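Local coordinates for protein hydrazine synthase subunit beta (Candidatus Kuenenia stuttgartiensis, PDB 5C2V) that forms part of the hydrazine synthase complex, which condenses nitric oxide with ammonium, and may modulate passage of the hydroxylamine intermediate between the gamma and alpha active sites, at residues L281-D284 against K285-L289; A260-P263 against K264-L268; I270-R273 against G274-R277. All blocks are in the same frame, centred on the assembly; numbering follows the deposited sequence.

In the fold
All three contacts are short-range and belong to one four-stranded antiparallel blade of the beta-propeller. Interactions 2 and 3 sit at the two ends of strand 267-272: residues 260-268 turn into it from strand 256-261, and residues 270-277 turn out of it toward strand 277-282. Interaction 1 follows, where strand 277-282 passes into helix 283-291. Interactions 1 and 2 are partly buried neighbours, joined by backbone pairing of Leu281 with Leu268 and Met283 with Lys266, and in each an aspartate carboxylate gathers main-chain N-H groups. Interaction 3 is buried against the gamma and alpha subunits and relies on backbone pairing across a bulge, with the polar ends of His276 and Arg277 bonded to outside partners.

Interaction 1 of 3, residues L281-D284 against K285-L289; sequences LDMD and KVLGL
Asp282 and Lys285 meet at a helix N-cap, where strand 277-282 of a propeller blade passes directly into helix 283-291. Asp282 is the cap residue. With CG anti to its own N (chi1 -169°), the carboxylate folds over the first turn, and OD1 takes two amides: Asp284 N at 3.1 Å from Asp282 OD1, and, weakly, Lys285 N at 3.4 Å from the same oxygen. The main chain supplies the remaining acceptors. Val286 N donates to Asp282 O (3.1 Å). Leu287 N bonds to Met283 O (2.9 Å), and Gly288 N follows with Asp284 O (2.9 Å). Thus the amides of residues 284 to 288 each have an acceptor at this helix start, that of Lys285 only a weak one. The aliphatic part of Lys285 crosses the capping carboxylate at a slant, its CG 3.9 Å from Asp282 CG, while the opposite charges remain apart, with NZ 5.0 Å from Asp282 OD2. Tyr311 of helix 308-311 packs on Lys285 and Val286. On the apolar side, Met283 bends at chi2 and chi3, which carries its methyl forward, along the first turn, to Leu287, CE lying 3.7 Å from Leu287 CG.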
# COMPACT_ATOMS: atom_id res chain seq x y z
N LEU B 281 13.82 -34.01 8.13
CA LEU B 281 12.55 -33.31 7.98
C LEU B 281 11.56 -33.66 9.09
O LEU B 281 11.62 -34.76 9.66
CB LEU B 281 11.93 -33.64 6.62
CG LEU B 281 12.78 -33.40 5.37
CD1 LEU B 281 12.03 -33.86 4.13
CD2 LEU B 281 13.16 -31.93 5.26
N ASP B 282 10.65 -32.74 9.37
CA ASP B 282 9.61 -32.94 10.38
C ASP B 282 8.40 -33.56 9.71
O ASP B 282 7.74 -32.93 8.88
CB ASP B 282 9.25 -31.61 11.05
CG ASP B 282 8.38 -31.79 12.28
OD1 ASP B 282 7.39 -32.55 12.23
OD2 ASP B 282 8.69 -31.16 13.32
N MET B 283 8.08 -34.80 10.08
CA MET B 283 7.08 -35.58 9.36
C MET B 283 5.64 -35.20 9.70
O MET B 283 4.74 -35.49 8.92
CB MET B 283 7.29 -37.07 9.63
CG MET B 283 8.33 -37.72 8.73
SD MET B 283 7.92 -37.53 6.98
CE MET B 283 6.40 -38.47 6.88
N ASP B 284 5.42 -34.58 10.85
CA ASP B 284 4.08 -34.13 11.21
C ASP B 284 3.72 -32.82 10.51
O ASP B 284 2.54 -32.53 10.28
CB ASP B 284 3.95 -33.99 12.72
CG ASP B 284 4.12 -35.31 13.45
OD1 ASP B 284 3.35 -36.25 13.15
OD2 ASP B 284 5.02 -35.42 14.31
N LYS B 285 4.74 -32.03 10.17
CA LYS B 285 4.53 -30.84 9.36
C LYS B 285 4.34 -31.23 7.90
O LYS B 285 3.53 -30.62 7.19
CB LYS B 285 5.70 -29.87 9.51
CG LYS B 285 5.78 -29.20 10.88
CD LYS B 285 6.87 -28.13 10.92
CE LYS B 285 6.86 -27.37 12.25
NZ LYS B 285 7.90 -26.30 12.30
N VAL B 286 5.08 -32.24 7.46
CA VAL B 286 4.94 -32.76 6.10
C VAL B 286 3.57 -33.40 5.88
O VAL B 286 2.84 -33.02 4.97
CB VAL B 286 6.04 -33.79 5.77
CG1 VAL B 286 5.72 -34.51 4.47
CG2 VAL B 286 7.40 -33.13 5.70
N LEU B 287 3.24 -34.36 6.73
CA LEU B 287 1.96 -35.05 6.66
C LEU B 287 0.82 -34.09 6.96
O LEU B 287 -0.27 -34.22 6.40
CB LEU B 287 1.92 -36.24 7.62
CG LEU B 287 2.84 -37.41 7.29
CD1 LEU B 287 2.72 -38.51 8.34
CD2 LEU B 287 2.54 -37.96 5.90
N GLY B 288 1.08 -33.13 7.84
CA GLY B 288 0.11 -32.07 8.10
C GLY B 288 -0.17 -31.28 6.84
O GLY B 288 -1.31 -30.92 6.56
N LEU B 289 0.89 -31.02 6.07
CA LEU B 289 0.76 -30.32 4.80
C LEU B 289 -0.00 -31.17 3.78
O LEU B 289 -0.80 -30.65 3.00
CB LEU B 289 2.13 -29.94 4.24
CG LEU B 289 2.14 -29.22 2.90
CD1 LEU B 289 1.31 -27.94 2.97
CD2 LEU B 289 3.56 -28.91 2.45

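Interaction 2 of 3, residues A260-P263 against K264-L268; sequences AMDP and KGKYL
Asp262 reaches across to Lys264, Lys266 and Tyr267 at the type I turn of the hairpin between strands 256-261 and 267-272, in one blade of the propeller. Its CB lies 3.3 Å from Tyr267 O, the same oxygen that accepts Asp262 N in a nearly straight bond. From there CG stands anti to the backbone N (chi1 -173°), which turns the carboxylate toward the amides of Lys264 and Lys266. OD1 comes to the edge of the Tyr267 ring, near its plane and 4.1 Å from CD2; carboxylate and ring are steeply turned against each other, 74° between their planes. OD2 does the gripping. Lys264 N meets Asp262 OD2 at 3.0 Å from above the carboxylate plane, and Lys266 N adds a weak bond to that oxygen. The CG of Lys266 also touches OD2, but the chain then leads its ammonium off, leaving NZ 5.8 Å from Asp262 OD2.

The turn itself is closed by Gly265 N to Asp262 O (2.7 Å), and Gly265 takes a positive phi of 77° that suits glycine. Met261 and Leu268 form the adjoining antiparallel non-hydrogen-bonded pair. Bent at chi2 and chi3, Met261 brings CE to within 4.0 Å of Leu268 CD1, and Val196 of strand 190-197 packs against both residues. The chemistry therefore divides between an apolar pair next to the neighbouring blade and a single carboxylate whose bonds to the main-chain amides of Lys264 and, weakly, Lys266, rather than to lysine ammonium groups, should hold the bend in shape.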
# COMPACT_ATOMS: atom_id res chain seq x y z
N ALA B 260 15.65 -43.12 6.25
CA ALA B 260 15.41 -43.74 7.54
C ALA B 260 14.22 -43.08 8.20
O ALA B 260 14.17 -41.85 8.36
CB ALA B 260 16.65 -43.64 8.42
N MET B 261 13.24 -43.89 8.58
CA MET B 261 12.02 -43.40 9.20
C MET B 261 12.08 -43.52 10.72
O MET B 261 12.41 -44.59 11.25
CB MET B 261 10.80 -44.16 8.66
CG MET B 261 9.48 -43.78 9.32
SD MET B 261 8.95 -42.10 8.91
CE MET B 261 8.61 -42.27 7.16
N ASP B 262 11.77 -42.43 11.41
CA ASP B 262 11.72 -42.43 12.87
C ASP B 262 10.70 -43.46 13.35
O ASP B 262 9.61 -43.56 12.78
CB ASP B 262 11.36 -41.03 13.39
CG ASP B 262 11.46 -40.92 14.90
OD1 ASP B 262 12.55 -40.58 15.40
OD2 ASP B 262 10.45 -41.18 15.58
N PRO B 263 11.05 -44.23 14.39
CA PRO B 263 10.19 -45.30 14.91
C PRO B 263 8.79 -44.83 15.28
O PRO B 263 7.84 -45.60 15.15
CB PRO B 263 10.95 -45.79 16.15
CG PRO B 263 11.95 -44.72 16.46
CD PRO B 263 12.32 -44.14 15.13
N LYS B 264 8.67 -43.60 15.77
CA LYS B 264 7.37 -43.04 16.10
C LYS B 264 6.81 -42.18 14.96
O LYS B 264 5.72 -41.61 15.08
CB LYS B 264 7.45 -42.24 17.40
CG LYS B 264 7.80 -43.09 18.61
CD LYS B 264 7.82 -42.28 19.89
CE LYS B 264 8.24 -43.14 21.07
NZ LYS B 264 8.30 -42.34 22.33
N GLY B 265 7.56 -42.09 13.87
CA GLY B 265 7.12 -41.35 12.70
C GLY B 265 7.25 -39.85 12.84
O GLY B 265 6.56 -39.09 12.17
N LYS B 266 8.14 -39.41 13.73
CA LYS B 266 8.34 -37.99 13.99
C LYS B 266 9.19 -37.31 12.92
O LYS B 266 8.89 -36.19 12.50
CB LYS B 266 8.98 -37.78 15.36
CG LYS B 266 8.33 -38.56 16.49
CD LYS B 266 8.67 -37.95 17.84
CE LYS B 266 8.58 -38.98 18.94
NZ LYS B 266 7.45 -38.72 19.87
N TYR B 267 10.25 -37.97 12.48
CA TYR B 267 11.19 -37.37 11.54
C TYR B 267 11.49 -38.26 10.35
O TYR B 267 11.35 -39.49 10.42
CB TYR B 267 12.50 -37.03 12.25
CG TYR B 267 12.36 -36.06 13.40
CD1 TYR B 267 12.38 -34.69 13.18
CD2 TYR B 267 12.21 -36.51 14.70
CE1 TYR B 267 12.25 -33.79 14.23
CE2 TYR B 267 12.08 -35.63 15.75
CZ TYR B 267 12.10 -34.27 15.51
OH TYR B 267 11.97 -33.39 16.56
N LEU B 268 11.91 -37.64 9.25
CA LEU B 268 12.39 -38.39 8.09
C LEU B 268 13.86 -38.05 7.83
O LEU B 268 14.24 -36.88 7.86
CB LEU B 268 11.55 -38.11 6.85
CG LEU B 268 11.93 -38.90 5.60
CD1 LEU B 268 11.85 -40.39 5.86
CD2 LEU B 268 11.05 -38.51 4.42

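Interaction 3 of 3, residues I270-R273 against G274-R277; sequences IGVR and GMHR
A G1 beta bulge sets the junction of strands 267-272 and 277-282: His276 and Arg277 both face Val272, with His276 in the positive-phi conformation of the first bulge position. Val272 and Arg277 form an antiparallel hydrogen-bonded pair. Val272 N donates to Arg277 O (2.8 Å), and Arg277 N returns a bond to Val272 O (3.0 Å).

The Val272 side chain touches two residues of the connection. CG1, anti to the backbone N (chi1 -173°), lies alongside Met275 with 3.7 Å to its CB, whereas Val272 CB is 4.0 Å from Arg277 CG. Beyond that touch the Arg277 chain runs extended to NE. Met275 CB sits 3.6 Å above one face of the Arg277 guanidinium, toward its rim. The charge of that group is met by Asp253 through a salt bridge from NH2, with Asn251 accepting a further hydrogen bond.

On the His276 ring, Gly274 O lies 3.4 Å above one face, offset toward the rim. The ring's nitrogens are both engaged beyond the turn: ND1 bonds with Gly321 N, and NE2 with Asp52 of the gamma subunit. Met275 and His276 also pack on Thr5 of the alpha subunit. The buried connection thus lies where both partner subunits reach the blade, while Arg273 packs on Tyr257 of strand 256-261 and Ile270 pairs through its backbone with Thr279 of strand 277-282.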
# COMPACT_ATOMS: atom_id res chain seq x y z
N ILE B 270 17.13 -38.34 5.23
CA ILE B 270 17.47 -38.54 3.83
C ILE B 270 18.95 -38.36 3.55
O ILE B 270 19.49 -37.27 3.70
CB ILE B 270 16.69 -37.57 2.92
CG1 ILE B 270 15.18 -37.76 3.09
CG2 ILE B 270 17.10 -37.76 1.46
CD1 ILE B 270 14.35 -36.80 2.27
N GLY B 271 19.62 -39.44 3.14
CA GLY B 271 20.98 -39.33 2.67
C GLY B 271 21.02 -38.57 1.36
O GLY B 271 20.37 -38.94 0.39
N VAL B 272 21.79 -37.49 1.34
CA VAL B 272 22.00 -36.71 0.12
C VAL B 272 23.42 -36.95 -0.35
O VAL B 272 24.38 -36.44 0.25
CB VAL B 272 21.75 -35.21 0.34
CG1 VAL B 272 21.79 -34.47 -0.98
CG2 VAL B 272 20.41 -34.99 1.03
N ARG B 273 23.52 -37.69 -1.45
CA ARG B 273 24.77 -38.27 -1.92
C ARG B 273 25.62 -37.26 -2.67
O ARG B 273 26.84 -37.20 -2.49
CB ARG B 273 24.46 -39.47 -2.81
CG ARG B 273 25.61 -40.45 -3.01
CD ARG B 273 25.18 -41.56 -3.95
NE ARG B 273 26.09 -42.70 -3.91
CZ ARG B 273 27.14 -42.85 -4.71
NH1 ARG B 273 27.42 -41.93 -5.62
NH2 ARG B 273 27.91 -43.93 -4.60
N GLY B 274 24.98 -36.46 -3.51
CA GLY B 274 25.67 -35.45 -4.29
C GLY B 274 26.18 -34.32 -3.42
O GLY B 274 27.29 -33.82 -3.62
N MET B 275 25.36 -33.90 -2.46
CA MET B 275 25.71 -32.79 -1.58
C MET B 275 26.34 -33.25 -0.26
O MET B 275 26.61 -32.42 0.61
CB MET B 275 24.48 -31.93 -1.30
CG MET B 275 24.03 -31.14 -2.51
SD MET B 275 25.38 -30.28 -3.33
CE MET B 275 25.78 -29.03 -2.11
N HIS B 276 26.54 -34.55 -0.12
CA HIS B 276 27.24 -35.12 1.04
C HIS B 276 26.66 -34.69 2.38
O HIS B 276 27.40 -34.22 3.25
CB HIS B 276 28.72 -34.73 0.99
CG HIS B 276 29.33 -34.80 -0.37
ND1 HIS B 276 29.39 -35.98 -1.10
CD2 HIS B 276 29.92 -33.86 -1.14
CE1 HIS B 276 29.98 -35.74 -2.26
NE2 HIS B 276 30.31 -34.47 -2.31
N ARG B 277 25.36 -34.83 2.56
CA ARG B 277 24.75 -34.38 3.81
C ARG B 277 23.46 -35.11 4.13
O ARG B 277 22.83 -35.66 3.24
CB ARG B 277 24.50 -32.87 3.76
CG ARG B 277 23.48 -32.45 2.72
CD ARG B 277 23.60 -30.97 2.40
NE ARG B 277 22.56 -30.53 1.47
CZ ARG B 277 22.57 -29.36 0.85
NH1 ARG B 277 23.56 -28.50 1.05
NH2 ARG B 277 21.58 -29.04 0.02